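Local structure of NAD(P)H-flavin oxidoreductase (Agrobacterium tumefaciens str. C58, 2FRE) at residues N5-E10 against V179-V184; M31-L36 against Y59-S64; E76-W81 against H133-I138; A108-D113 against K154-V159. The protein binds flavin mononucleotide and probably catalyses flavin-dependent oxidation of NAD(P)H. One frame throughout, in Å; residues are numbered along the deposited sequence.

Contact 1: N5-E10 against V179-V184; sequences NNRQSE and VPSKRV. With FMN (flavin mononucleotide), chain C.
R7 reaches from the short N-terminal strand across P180 to S181, and where the two segments meet they form the phosphate end of the FMN pocket in this nitroreductase-family fold. The close-packed part is the R7 guanidinium. P180 CB lies over one of its faces, 3.4 Å from R7 NE, while that same NE donates to S181 O at 2.8 Å, arriving in the carbonyl plane. The R7 side chain runs extended from CG to NE, and this carries NH2 past the proline to the FMN phosphate oxygen O1P, 2.8 Å away with an N-H...O angle of 151°. R183 comes to the same oxygen from the other segment: its NH2 lies 2.8 Å from O1P, which sits near the planes of both guanidinium groups. The anion thus accounts for two arginines standing close together, and R20, another FMN ligand, adds to the positive charge. R183 is steadied by NH1, which donates to S181 OG and K182 O; R7 NH1 is held by the carbonyls of L18 and R20. R183 NH2 also donates to W45 O of the second subunit, whose W45 packs on R7, tying the phosphate site to the dimer interface.

The outer side is looser. N5 lays its amide beside P180 CG while its ND2 is held by the L18 carbonyl, and N6 meets V179 at van der Waals range. K182 points its first bond away, then bends at chi2 (-60°) and returns NZ to N6 O at 2.7 Å. A water bridges N6 O and P180 O. Deeper in, S181 OG donates to the ester oxygen O5' of FMN at 2.7 Å.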
# COMPACT_ATOMS: atom_id res chain seq x y z
N ASN A 5 7.76 -9.56 -17.45
CA ASN A 5 6.78 -8.55 -17.85
C ASN A 5 7.40 -7.28 -18.45
O ASN A 5 7.01 -6.17 -18.09
CB ASN A 5 5.86 -8.19 -16.69
CG ASN A 5 4.60 -7.48 -17.15
OD1 ASN A 5 4.13 -7.71 -18.28
ND2 ASN A 5 4.06 -6.61 -16.31
N ASN A 6 8.36 -7.47 -19.36
CA ASN A 6 9.08 -6.39 -20.05
C ASN A 6 9.75 -5.46 -19.04
O ASN A 6 9.94 -4.28 -19.31
CB ASN A 6 8.14 -5.61 -20.99
CG ASN A 6 8.84 -5.04 -22.24
OD1 ASN A 6 10.05 -4.75 -22.26
ND2 ASN A 6 8.08 -4.90 -23.30
N ARG A 7 10.10 -6.00 -17.88
CA ARG A 7 10.75 -5.23 -16.83
C ARG A 7 11.93 -6.00 -16.26
O ARG A 7 11.92 -7.23 -16.21
CB ARG A 7 9.79 -4.92 -15.68
CG ARG A 7 8.65 -4.02 -16.03
CD ARG A 7 7.53 -4.11 -14.98
NE ARG A 7 6.65 -2.94 -15.04
CZ ARG A 7 5.56 -2.76 -14.28
NH1 ARG A 7 5.14 -3.70 -13.44
NH2 ARG A 7 4.88 -1.63 -14.38
N GLN A 8 12.93 -5.26 -15.81
CA GLN A 8 14.10 -5.83 -15.23
C GLN A 8 14.34 -5.15 -13.90
O GLN A 8 14.37 -3.93 -13.81
CB GLN A 8 15.32 -5.63 -16.13
CG GLN A 8 16.55 -6.33 -15.59
CD GLN A 8 17.78 -6.19 -16.46
OE1 GLN A 8 18.64 -5.34 -16.21
NE2 GLN A 8 17.89 -7.03 -17.45
N SER A 9 14.52 -5.94 -12.87
CA SER A 9 14.74 -5.38 -11.55
C SER A 9 16.24 -5.44 -11.34
O SER A 9 16.92 -6.24 -11.98
CB SER A 9 14.06 -6.23 -10.51
OG SER A 9 14.73 -7.49 -10.47
N GLU A 10 16.74 -4.60 -10.45
CA GLU A 10 18.17 -4.61 -10.14
C GLU A 10 18.55 -5.76 -9.18
O GLU A 10 19.70 -6.20 -9.16
CB GLU A 10 18.57 -3.27 -9.56
CG GLU A 10 18.30 -2.10 -10.51
CD GLU A 10 18.33 -0.77 -9.80
OE1 GLU A 10 17.23 -0.17 -9.60
OE2 GLU A 10 19.44 -0.34 -9.41
N VAL A 179 1.98 -0.57 -22.20
CA VAL A 179 3.26 -1.24 -22.02
C VAL A 179 3.67 -1.02 -20.57
O VAL A 179 3.43 0.06 -20.02
CB VAL A 179 4.33 -0.72 -23.03
CG1 VAL A 179 4.63 0.74 -22.81
CG2 VAL A 179 5.61 -1.52 -22.92
N PRO A 180 4.21 -2.06 -19.90
CA PRO A 180 4.47 -1.86 -18.48
C PRO A 180 5.49 -0.73 -18.24
O PRO A 180 6.55 -0.67 -18.89
CB PRO A 180 4.98 -3.23 -18.01
CG PRO A 180 4.35 -4.17 -19.02
CD PRO A 180 4.52 -3.44 -20.30
N SER A 181 5.13 0.16 -17.32
CA SER A 181 5.97 1.27 -16.95
C SER A 181 7.27 0.82 -16.30
O SER A 181 7.39 -0.30 -15.77
CB SER A 181 5.20 2.18 -15.99
OG SER A 181 4.75 1.42 -14.88
N LYS A 182 8.23 1.73 -16.32
CA LYS A 182 9.52 1.55 -15.65
C LYS A 182 9.59 2.32 -14.32
O LYS A 182 8.63 3.01 -13.92
CB LYS A 182 10.66 2.02 -16.57
CG LYS A 182 10.65 1.44 -17.95
CD LYS A 182 10.76 -0.09 -18.00
CE LYS A 182 11.09 -0.55 -19.44
NZ LYS A 182 11.43 -2.01 -19.64
N ARG A 183 10.72 2.19 -13.64
CA ARG A 183 10.95 2.90 -12.36
C ARG A 183 12.32 3.52 -12.38
O ARG A 183 13.18 3.14 -13.19
CB ARG A 183 10.85 1.94 -11.17
CG ARG A 183 9.49 1.34 -10.97
CD ARG A 183 8.41 2.33 -10.56
NE ARG A 183 7.17 1.58 -10.35
CZ ARG A 183 6.33 1.19 -11.31
NH1 ARG A 183 6.51 1.56 -12.56
NH2 ARG A 183 5.27 0.48 -11.01
N VAL A 184 12.53 4.50 -11.50
CA VAL A 184 13.86 5.06 -11.30
C VAL A 184 14.75 4.00 -10.67
O VAL A 184 14.24 3.05 -10.05
CB VAL A 184 13.81 6.34 -10.41
CG1 VAL A 184 12.87 7.36 -11.00
CG2 VAL A 184 13.42 6.01 -8.97
N1 FMN C . -3.84 5.84 -14.62
C2 FMN C . -4.69 6.50 -15.52
O2 FMN C . -4.70 6.17 -16.71
N3 FMN C . -5.51 7.52 -15.09
C4 FMN C . -5.54 7.92 -13.78
O4 FMN C . -6.44 8.69 -13.39
C4A FMN C . -4.68 7.26 -12.87
N5 FMN C . -4.67 7.63 -11.54
C5A FMN C . -3.87 6.91 -10.65
C6 FMN C . -3.89 7.26 -9.31
C7 FMN C . -3.13 6.57 -8.40
C7M FMN C . -3.59 6.67 -6.97
C8 FMN C . -2.30 5.53 -8.81
C8M FMN C . -1.90 4.44 -7.84
C9 FMN C . -2.27 5.17 -10.15
C9A FMN C . -3.05 5.88 -11.08
N10 FMN C . -3.01 5.55 -12.42
C10 FMN C . -3.84 6.22 -13.31
C1' FMN C . -2.06 4.50 -12.95
C2' FMN C . -0.58 4.83 -12.76
O2' FMN C . -0.10 5.72 -13.76
C3' FMN C . 0.24 3.54 -12.74
O3' FMN C . -0.13 2.76 -11.61
C4' FMN C . 1.73 3.83 -12.76
O4' FMN C . 2.10 4.44 -13.99
C5' FMN C . 2.59 2.59 -12.54
O5' FMN C . 2.36 1.62 -13.55
P FMN C . 1.91 0.13 -13.19
O1P FMN C . 3.11 -0.54 -12.53
O2P FMN C . 0.76 0.17 -12.19
O3P FMN C . 1.49 -0.53 -14.48
O HOH W 1 8.15 -2.30 -20.33

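Contact 2: M31-L36 against Y59-S64; sequences MPKEHL and YAHKDS
The imidazole of H61 carries K33 CE over one face, 3.8 Å from the ring centroid and 16° off the normal, a CH-pi contact; at its edge, in the ring plane, lie two waters, one at each nitrogen. The first water joins H61 ND1 to M31 N, and the second joins H61 NE2 to K33 O, so the ring is tied to the start of helix 33-44 through solvent. M31 O comes within 3.4 Å of H61 CE1. L36 CB also touches the ring, while its CD2 methyl, carried out with CG opposite the backbone N (chi1 -177°), lies 3.6 Å from H61 NE2 and presses obliquely on the Y59 ring, 3.4 Å from CD1.

This is the seam between the first turn of helix 33-44 and the end of strand 55-61, where helix and sheet meet in the nitroreductase fold; V87 of the neighbouring strand backs both L36 and H61. Beyond H61 a type I turn lifts D63 toward K33, and a third water links K33 NZ to D63 OD1. With the polar ends coupled through water and the apolar groups touching directly, the helix start is probably held chiefly by packing, and the attraction between K33 and D63 should be modest.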
# COMPACT_ATOMS: atom_id res chain seq x y z
N MSE A 31 -17.07 -10.48 -14.02
CA MSE A 31 -16.20 -11.14 -13.06
C MSE A 31 -17.05 -11.86 -12.04
O MSE A 31 -17.98 -11.28 -11.51
CB MSE A 31 -15.33 -10.14 -12.30
CG MSE A 31 -14.49 -10.80 -11.22
SE MSE A 31 -13.45 -9.50 -10.15
CE MSE A 31 -12.33 -8.79 -11.62
N PRO A 32 -16.73 -13.13 -11.76
CA PRO A 32 -17.53 -13.83 -10.75
C PRO A 32 -17.63 -13.03 -9.45
O PRO A 32 -16.63 -12.41 -9.03
CB PRO A 32 -16.78 -15.15 -10.57
CG PRO A 32 -16.11 -15.37 -11.87
CD PRO A 32 -15.69 -13.99 -12.33
N LYS A 33 -18.81 -13.00 -8.83
CA LYS A 33 -18.99 -12.24 -7.59
C LYS A 33 -17.96 -12.63 -6.52
O LYS A 33 -17.42 -11.74 -5.82
CB LYS A 33 -20.42 -12.37 -7.04
CG LYS A 33 -21.39 -11.23 -7.46
CD LYS A 33 -21.65 -11.20 -8.96
CE LYS A 33 -22.45 -9.96 -9.42
NZ LYS A 33 -23.42 -9.43 -8.40
N GLU A 34 -17.69 -13.94 -6.38
CA GLU A 34 -16.75 -14.44 -5.36
C GLU A 34 -15.31 -13.97 -5.60
O GLU A 34 -14.54 -13.78 -4.63
CB GLU A 34 -16.76 -15.98 -5.28
CG GLU A 34 -16.08 -16.54 -4.00
CD GLU A 34 -15.63 -18.01 -4.11
OE1 GLU A 34 -14.69 -18.33 -4.88
OE2 GLU A 34 -16.21 -18.85 -3.38
N HIS A 35 -14.95 -13.80 -6.87
CA HIS A 35 -13.62 -13.30 -7.23
C HIS A 35 -13.44 -11.89 -6.69
O HIS A 35 -12.41 -11.60 -6.09
CB HIS A 35 -13.38 -13.34 -8.75
CG HIS A 35 -13.07 -14.72 -9.27
ND1 HIS A 35 -12.71 -14.96 -10.58
CD2 HIS A 35 -13.01 -15.91 -8.64
CE1 HIS A 35 -12.49 -16.25 -10.74
NE2 HIS A 35 -12.66 -16.85 -9.58
N LEU A 36 -14.45 -11.02 -6.84
CA LEU A 36 -14.32 -9.65 -6.31
C LEU A 36 -14.24 -9.64 -4.79
O LEU A 36 -13.47 -8.88 -4.21
CB LEU A 36 -15.45 -8.71 -6.76
CG LEU A 36 -15.28 -7.25 -6.27
CD1 LEU A 36 -14.00 -6.64 -6.75
CD2 LEU A 36 -16.45 -6.39 -6.75
N TYR A 59 -18.26 -0.57 -4.45
CA TYR A 59 -18.03 -1.25 -5.72
C TYR A 59 -19.29 -1.53 -6.53
O TYR A 59 -20.40 -1.59 -5.99
CB TYR A 59 -17.25 -2.55 -5.46
CG TYR A 59 -18.03 -3.61 -4.69
CD1 TYR A 59 -18.88 -4.49 -5.35
CD2 TYR A 59 -17.92 -3.70 -3.31
CE1 TYR A 59 -19.59 -5.47 -4.64
CE2 TYR A 59 -18.62 -4.66 -2.60
CZ TYR A 59 -19.46 -5.53 -3.28
OH TYR A 59 -20.13 -6.48 -2.56
N ALA A 60 -19.08 -1.73 -7.83
CA ALA A 60 -20.13 -2.10 -8.77
C ALA A 60 -19.56 -3.04 -9.85
O ALA A 60 -18.46 -2.81 -10.36
CB ALA A 60 -20.72 -0.86 -9.41
N HIS A 61 -20.29 -4.10 -10.15
CA HIS A 61 -19.98 -4.97 -11.30
C HIS A 61 -20.52 -4.37 -12.59
O HIS A 61 -21.50 -3.62 -12.59
CB HIS A 61 -20.59 -6.35 -11.11
CG HIS A 61 -19.87 -7.20 -10.11
ND1 HIS A 61 -18.87 -8.09 -10.47
CD2 HIS A 61 -20.03 -7.33 -8.77
CE1 HIS A 61 -18.43 -8.70 -9.39
NE2 HIS A 61 -19.13 -8.27 -8.35
N LYS A 62 -19.92 -4.77 -13.69
CA LYS A 62 -20.37 -4.38 -15.02
C LYS A 62 -21.88 -4.59 -15.27
O LYS A 62 -22.49 -3.78 -15.98
CB LYS A 62 -19.57 -5.13 -16.09
CG LYS A 62 -19.24 -4.28 -17.27
CD LYS A 62 -19.59 -4.96 -18.54
CE LYS A 62 -19.12 -4.13 -19.72
NZ LYS A 62 -17.91 -3.36 -19.31
N ASP A 63 -22.47 -5.63 -14.66
CA ASP A 63 -23.95 -5.90 -14.74
C ASP A 63 -24.85 -5.14 -13.76
O ASP A 63 -26.06 -5.37 -13.71
CB ASP A 63 -24.25 -7.40 -14.61
CG ASP A 63 -24.11 -7.93 -13.16
OD1 ASP A 63 -23.48 -7.29 -12.30
OD2 ASP A 63 -24.62 -9.04 -12.88
N SER A 64 -24.28 -4.23 -12.99
CA SER A 64 -25.02 -3.51 -11.97
C SER A 64 -25.95 -2.46 -12.57
O SER A 64 -25.59 -1.78 -13.52
CB SER A 64 -24.05 -2.78 -11.05
OG SER A 64 -24.77 -1.97 -10.10
O HOH W 2 -18.44 -8.05 -13.20
O HOH W 3 -18.80 -9.38 -5.83
O HOH W 4 -24.08 -6.77 -9.82

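Contact 3: E76-W81 against H133-I138; sequences EGNQKW and HGMGGI. With FMN (flavin mononucleotide), chain C.
Helix 76-81 runs nearly antiparallel to strand 133-135, their axes 11.1 Å apart at 158°, and the backbones come nearest at N78 and G137, whose CA atoms are 6.7 Å apart. The two elements frame the flavin in the nitroreductase fold, with the glycine-rich loop after the strand supplying backbone N-H groups to the isoalloxazine. G137, the centre of an inverse gamma turn, gives its N to FMN O4 at 3.0 Å, and G136 N donates to N5 at 2.8 Å.

Between helix and strand the side chains interlock. W81 sends the CH2 corner of its six-membered ring over the centre of the H133 imidazole, 3.5 Å from CG, with the ring planes 38° apart. The tryptophan is brought there by chi1 of 55°, which sets CG between its own backbone N and carbonyl carbon. M135, a selenomethionine, fills the neighbouring space: its SE lies 3.8 Å from W81 CH2, an oblique Met-aromatic contact, and also touches N78 CB. A160 of the adjacent strand packs on both W81 and M135. The imidazole in turn is fixed by its own strand, since H133 ND1 donates to G134 O at 3.0 Å. At the pyrimidine end of the flavin, W81 CZ2 lies 3.7 Å from FMN O2.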
# COMPACT_ATOMS: atom_id res chain seq x y z
N GLU A 76 -13.59 12.06 -18.14
CA GLU A 76 -13.87 11.61 -19.51
C GLU A 76 -12.75 10.73 -20.06
O GLU A 76 -13.01 9.69 -20.66
CB GLU A 76 -14.07 12.82 -20.44
CG GLU A 76 -14.10 12.50 -21.94
CD GLU A 76 -14.45 13.71 -22.82
OE1 GLU A 76 -14.63 13.53 -24.06
OE2 GLU A 76 -14.54 14.85 -22.28
N GLY A 77 -11.52 11.18 -19.85
CA GLY A 77 -10.34 10.46 -20.31
C GLY A 77 -10.30 9.04 -19.78
O GLY A 77 -10.13 8.10 -20.54
N ASN A 78 -10.47 8.89 -18.47
CA ASN A 78 -10.52 7.57 -17.86
C ASN A 78 -11.74 6.76 -18.30
O ASN A 78 -11.64 5.55 -18.50
CB ASN A 78 -10.48 7.64 -16.33
CG ASN A 78 -9.11 8.01 -15.79
OD1 ASN A 78 -9.01 8.64 -14.72
ND2 ASN A 78 -8.06 7.61 -16.49
N GLN A 79 -12.90 7.41 -18.45
CA GLN A 79 -14.11 6.70 -18.88
C GLN A 79 -13.89 5.89 -20.14
O GLN A 79 -14.43 4.80 -20.28
CB GLN A 79 -15.26 7.67 -19.14
CG GLN A 79 -15.87 8.23 -17.88
CD GLN A 79 -17.09 9.10 -18.17
OE1 GLN A 79 -17.31 10.11 -17.50
NE2 GLN A 79 -17.89 8.70 -19.14
N LYS A 80 -13.13 6.46 -21.07
CA LYS A 80 -12.96 5.91 -22.41
C LYS A 80 -12.55 4.45 -22.37
O LYS A 80 -13.01 3.67 -23.19
CB LYS A 80 -11.88 6.70 -23.16
CG LYS A 80 -12.29 8.10 -23.55
CD LYS A 80 -11.10 8.94 -24.02
CE LYS A 80 -11.52 10.06 -24.99
NZ LYS A 80 -12.60 10.99 -24.46
N TRP A 81 -11.69 4.08 -21.42
CA TRP A 81 -11.20 2.71 -21.31
C TRP A 81 -11.79 1.97 -20.12
O TRP A 81 -12.05 0.78 -20.21
CB TRP A 81 -9.66 2.67 -21.27
CG TRP A 81 -9.05 3.50 -20.19
CD1 TRP A 81 -8.66 4.80 -20.29
CD2 TRP A 81 -8.75 3.09 -18.86
NE1 TRP A 81 -8.14 5.23 -19.11
CE2 TRP A 81 -8.19 4.20 -18.20
CE3 TRP A 81 -8.92 1.89 -18.15
CZ2 TRP A 81 -7.80 4.16 -16.87
CZ3 TRP A 81 -8.52 1.85 -16.82
CH2 TRP A 81 -7.98 2.98 -16.19
N HIS A 133 -6.37 -1.24 -11.91
CA HIS A 133 -5.80 0.01 -12.43
C HIS A 133 -6.34 1.16 -11.59
O HIS A 133 -7.55 1.42 -11.57
CB HIS A 133 -6.16 0.16 -13.89
CG HIS A 133 -5.37 1.20 -14.63
ND1 HIS A 133 -5.09 2.45 -14.12
CD2 HIS A 133 -4.86 1.19 -15.88
CE1 HIS A 133 -4.43 3.16 -15.03
NE2 HIS A 133 -4.27 2.42 -16.10
N GLY A 134 -5.45 1.83 -10.87
CA GLY A 134 -5.82 2.92 -9.99
C GLY A 134 -6.13 4.17 -10.77
O GLY A 134 -5.56 4.38 -11.85
N MSE A 135 -7.04 5.00 -10.25
CA MSE A 135 -7.40 6.25 -10.92
C MSE A 135 -7.62 7.41 -9.95
O MSE A 135 -8.39 7.31 -9.01
CB MSE A 135 -8.66 6.08 -11.80
CG MSE A 135 -8.54 5.00 -12.85
SE MSE A 135 -10.29 4.74 -13.71
CE MSE A 135 -11.18 3.88 -12.16
N GLY A 136 -6.92 8.52 -10.19
CA GLY A 136 -7.20 9.77 -9.48
C GLY A 136 -7.99 10.77 -10.32
O GLY A 136 -8.51 11.76 -9.78
N GLY A 137 -8.10 10.50 -11.62
CA GLY A 137 -8.91 11.31 -12.53
C GLY A 137 -10.38 10.99 -12.34
O GLY A 137 -11.00 10.31 -13.16
N ILE A 138 -10.93 11.47 -11.23
CA ILE A 138 -12.27 11.13 -10.79
C ILE A 138 -12.89 12.35 -10.12
O ILE A 138 -12.17 13.22 -9.64
CB ILE A 138 -12.25 9.97 -9.76
CG1 ILE A 138 -11.52 10.37 -8.47
CG2 ILE A 138 -11.58 8.72 -10.35
CD1 ILE A 138 -11.41 9.23 -7.49
N1 FMN C . -3.84 5.84 -14.62
C2 FMN C . -4.69 6.50 -15.52
O2 FMN C . -4.70 6.17 -16.71
N3 FMN C . -5.51 7.52 -15.09
C4 FMN C . -5.54 7.92 -13.78
O4 FMN C . -6.44 8.69 -13.39
C4A FMN C . -4.68 7.26 -12.87
N5 FMN C . -4.67 7.63 -11.54
C5A FMN C . -3.87 6.91 -10.65
C6 FMN C . -3.89 7.26 -9.31
C7 FMN C . -3.13 6.57 -8.40
C7M FMN C . -3.59 6.67 -6.97
C8 FMN C . -2.30 5.53 -8.81
C8M FMN C . -1.90 4.44 -7.84
C9 FMN C . -2.27 5.17 -10.15
C9A FMN C . -3.05 5.88 -11.08
N10 FMN C . -3.01 5.55 -12.42
C10 FMN C . -3.84 6.22 -13.31
C1' FMN C . -2.06 4.50 -12.95
C2' FMN C . -0.58 4.83 -12.76
O2' FMN C . -0.10 5.72 -13.76
C3' FMN C . 0.24 3.54 -12.74
O3' FMN C . -0.13 2.76 -11.61
C4' FMN C . 1.73 3.83 -12.76
O4' FMN C . 2.10 4.44 -13.99
C5' FMN C . 2.59 2.59 -12.54
O5' FMN C . 2.36 1.62 -13.55
P FMN C . 1.91 0.13 -13.19
O1P FMN C . 3.11 -0.54 -12.53
O2P FMN C . 0.76 0.17 -12.19
O3P FMN C . 1.49 -0.53 -14.48

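Contact 4: A108-D113 against K154-V159; sequences ATHSFD and KVEAGV. With FMN (flavin mononucleotide), chain D.
A small, mainly polar contact joins the first turn of helix 110-127 to the central strand 153-162, where the helix lies against the sheet of the nitroreductase fold. One hydrogen bond carries it: S111 OG donates to E156 OE2 at 2.7 Å, meeting the oxygen on its syn side and only 19° out of the carboxylate plane. E156 folds back to offer this oxygen, its chain bent at chi2 (-67°). The same OE2 is also hydrogen-bonded to S93 OG on the neighbouring strand, so the carboxylate is gripped by two hydroxyls, one from the helix and one from the sheet. Its other oxygen, OE1, faces K154 NZ at 3.5 Å in a salt bridge along the strand. There E156 and A157 both pair with V91 as a classic beta bulge.

K154, extended to its CD and bent at the tip, brings CE within 3.6 Å of S111 OG, and its CD approaches the edge of the H110 ring near NE2. The H110 imidazole crosses K154 at about a right angle, while its CD2 lies 3.8 Å from E156 OE2; ND1 is held by S107 O. Positive charge beside E156 and its two hydroxyl partners would tend to stabilise the ionised carboxylate.

On the helix side turned from the strand, T109 OG1 donates to D113 OD2 at 2.8 Å, an oxygen whose second partner is the A49 backbone N. F112 also meets W118 of the second subunit. T109, F112 and D113 all approach the C7M methyl of an FMN whose phosphate is bound by that subunit, a flavin site shared across the interface as in nitroreductase-type dimers.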
# COMPACT_ATOMS: atom_id res chain seq x y z
N ALA A 108 -3.39 10.08 11.51
CA ALA A 108 -2.13 10.44 10.87
C ALA A 108 -1.79 9.52 9.70
O ALA A 108 -1.03 9.90 8.83
CB ALA A 108 -1.00 10.41 11.88
N THR A 109 -2.39 8.33 9.65
CA THR A 109 -1.98 7.29 8.69
C THR A 109 -3.07 6.75 7.77
O THR A 109 -2.82 5.81 6.99
CB THR A 109 -1.39 6.08 9.45
OG1 THR A 109 -2.43 5.47 10.22
CG2 THR A 109 -0.25 6.53 10.37
N HIS A 110 -4.29 7.31 7.83
CA HIS A 110 -5.42 6.69 7.10
C HIS A 110 -5.22 6.53 5.59
O HIS A 110 -5.61 5.52 5.02
CB HIS A 110 -6.75 7.41 7.40
CG HIS A 110 -6.86 8.78 6.82
ND1 HIS A 110 -6.34 9.90 7.44
CD2 HIS A 110 -7.47 9.22 5.69
CE1 HIS A 110 -6.61 10.96 6.70
NE2 HIS A 110 -7.29 10.58 5.64
N SER A 111 -4.59 7.50 4.94
CA SER A 111 -4.36 7.42 3.51
C SER A 111 -3.24 6.43 3.17
O SER A 111 -3.33 5.64 2.24
CB SER A 111 -4.06 8.82 2.94
OG SER A 111 -5.21 9.65 3.08
N PHE A 112 -2.19 6.49 3.96
CA PHE A 112 -1.10 5.54 3.90
C PHE A 112 -1.63 4.10 4.04
O PHE A 112 -1.32 3.19 3.22
CB PHE A 112 -0.08 5.93 4.99
CG PHE A 112 1.15 5.06 5.05
CD1 PHE A 112 2.21 5.30 4.20
CD2 PHE A 112 1.26 4.02 5.97
CE1 PHE A 112 3.37 4.53 4.28
CE2 PHE A 112 2.40 3.24 6.03
CZ PHE A 112 3.45 3.50 5.18
N ASP A 113 -2.45 3.89 5.06
CA ASP A 113 -2.96 2.57 5.36
C ASP A 113 -3.91 2.08 4.24
O ASP A 113 -3.85 0.94 3.82
CB ASP A 113 -3.69 2.60 6.71
CG ASP A 113 -2.72 2.64 7.93
OD1 ASP A 113 -1.53 2.27 7.81
OD2 ASP A 113 -3.17 3.02 9.04
N LYS A 154 -12.72 10.05 3.31
CA LYS A 154 -12.01 10.61 2.17
C LYS A 154 -11.98 9.62 0.99
O LYS A 154 -11.75 8.42 1.17
CB LYS A 154 -10.58 10.95 2.60
CG LYS A 154 -9.64 11.31 1.49
CD LYS A 154 -8.30 11.78 1.99
CE LYS A 154 -7.22 11.72 0.95
NZ LYS A 154 -7.76 11.73 -0.44
N VAL A 155 -12.21 10.15 -0.21
CA VAL A 155 -12.07 9.38 -1.44
C VAL A 155 -10.58 9.39 -1.81
O VAL A 155 -10.01 10.44 -2.08
CB VAL A 155 -12.92 9.96 -2.59
CG1 VAL A 155 -12.77 9.11 -3.85
CG2 VAL A 155 -14.40 10.05 -2.17
N GLU A 156 -9.95 8.23 -1.78
CA GLU A 156 -8.55 8.09 -2.10
C GLU A 156 -8.33 7.89 -3.58
O GLU A 156 -7.52 8.59 -4.18
CB GLU A 156 -7.94 6.89 -1.36
CG GLU A 156 -8.04 6.97 0.18
CD GLU A 156 -7.18 8.07 0.76
OE1 GLU A 156 -6.32 8.61 0.03
OE2 GLU A 156 -7.34 8.39 1.95
N ALA A 157 -9.04 6.92 -4.17
CA ALA A 157 -8.83 6.59 -5.58
C ALA A 157 -9.96 5.73 -6.15
O ALA A 157 -10.67 5.05 -5.41
CB ALA A 157 -7.50 5.87 -5.75
N GLY A 158 -10.14 5.78 -7.47
CA GLY A 158 -10.98 4.82 -8.15
C GLY A 158 -10.13 3.64 -8.59
O GLY A 158 -8.92 3.76 -8.71
N VAL A 159 -10.77 2.50 -8.83
CA VAL A 159 -10.07 1.31 -9.29
C VAL A 159 -10.92 0.59 -10.31
O VAL A 159 -12.09 0.30 -10.05
CB VAL A 159 -9.77 0.34 -8.13
CG1 VAL A 159 -9.03 -0.87 -8.64
CG2 VAL A 159 -8.95 1.04 -7.05
N1 FMN D . 2.89 -1.45 16.00
C2 FMN D . 3.46 -1.06 17.21
O2 FMN D . 3.77 -1.94 18.00
N3 FMN D . 3.74 0.26 17.46
C4 FMN D . 3.41 1.23 16.54
O4 FMN D . 3.89 2.37 16.64
C4A FMN D . 2.81 0.83 15.34
N5 FMN D . 2.47 1.77 14.39
C5A FMN D . 1.95 1.37 13.18
C6 FMN D . 1.65 2.32 12.21
C7 FMN D . 1.13 1.94 10.97
C7M FMN D . 1.32 2.92 9.84
C8 FMN D . 0.92 0.59 10.69
C8M FMN D . 0.92 0.08 9.25
C9 FMN D . 1.20 -0.35 11.66
C9A FMN D . 1.71 0.04 12.91
N10 FMN D . 1.98 -0.91 13.87
C10 FMN D . 2.56 -0.50 15.07
C1' FMN D . 1.41 -2.30 13.75
C2' FMN D . -0.10 -2.48 13.55
O2' FMN D . -0.78 -2.46 14.81
C3' FMN D . -0.37 -3.82 12.86
O3' FMN D . 0.19 -3.80 11.56
C4' FMN D . -1.89 -4.15 12.82
O4' FMN D . -2.38 -4.42 14.14
C5' FMN D . -2.23 -5.34 11.96
O5' FMN D . -1.47 -6.44 12.34
P FMN D . -0.54 -7.27 11.33
O1P FMN D . -1.39 -8.03 10.36
O2P FMN D . 0.33 -6.27 10.61
O3P FMN D . 0.25 -8.28 12.11

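Contact 1 lies at the surface, its centre about 19 Å from the centre of the chain, and works through charge: arginines meeting a phosphate. Contact 3 is buried and grips the ring end of the same FMN with backbone N-H groups and aromatic packing; nearest atoms of the two are about 9 Å apart. Contacts 3 and 4 touch, since M135 and G158 belong to neighbouring strands and M135 N lies 2.7 Å from G158 O. Contact 4, partly buried, is polar and borders the second FMN. Contact 2, also partly buried, reaches the same sheet but binds no flavin, relying on apolar packing and water. Contacts 1, 2 and 4 meet the second subunit; contact 3 does not.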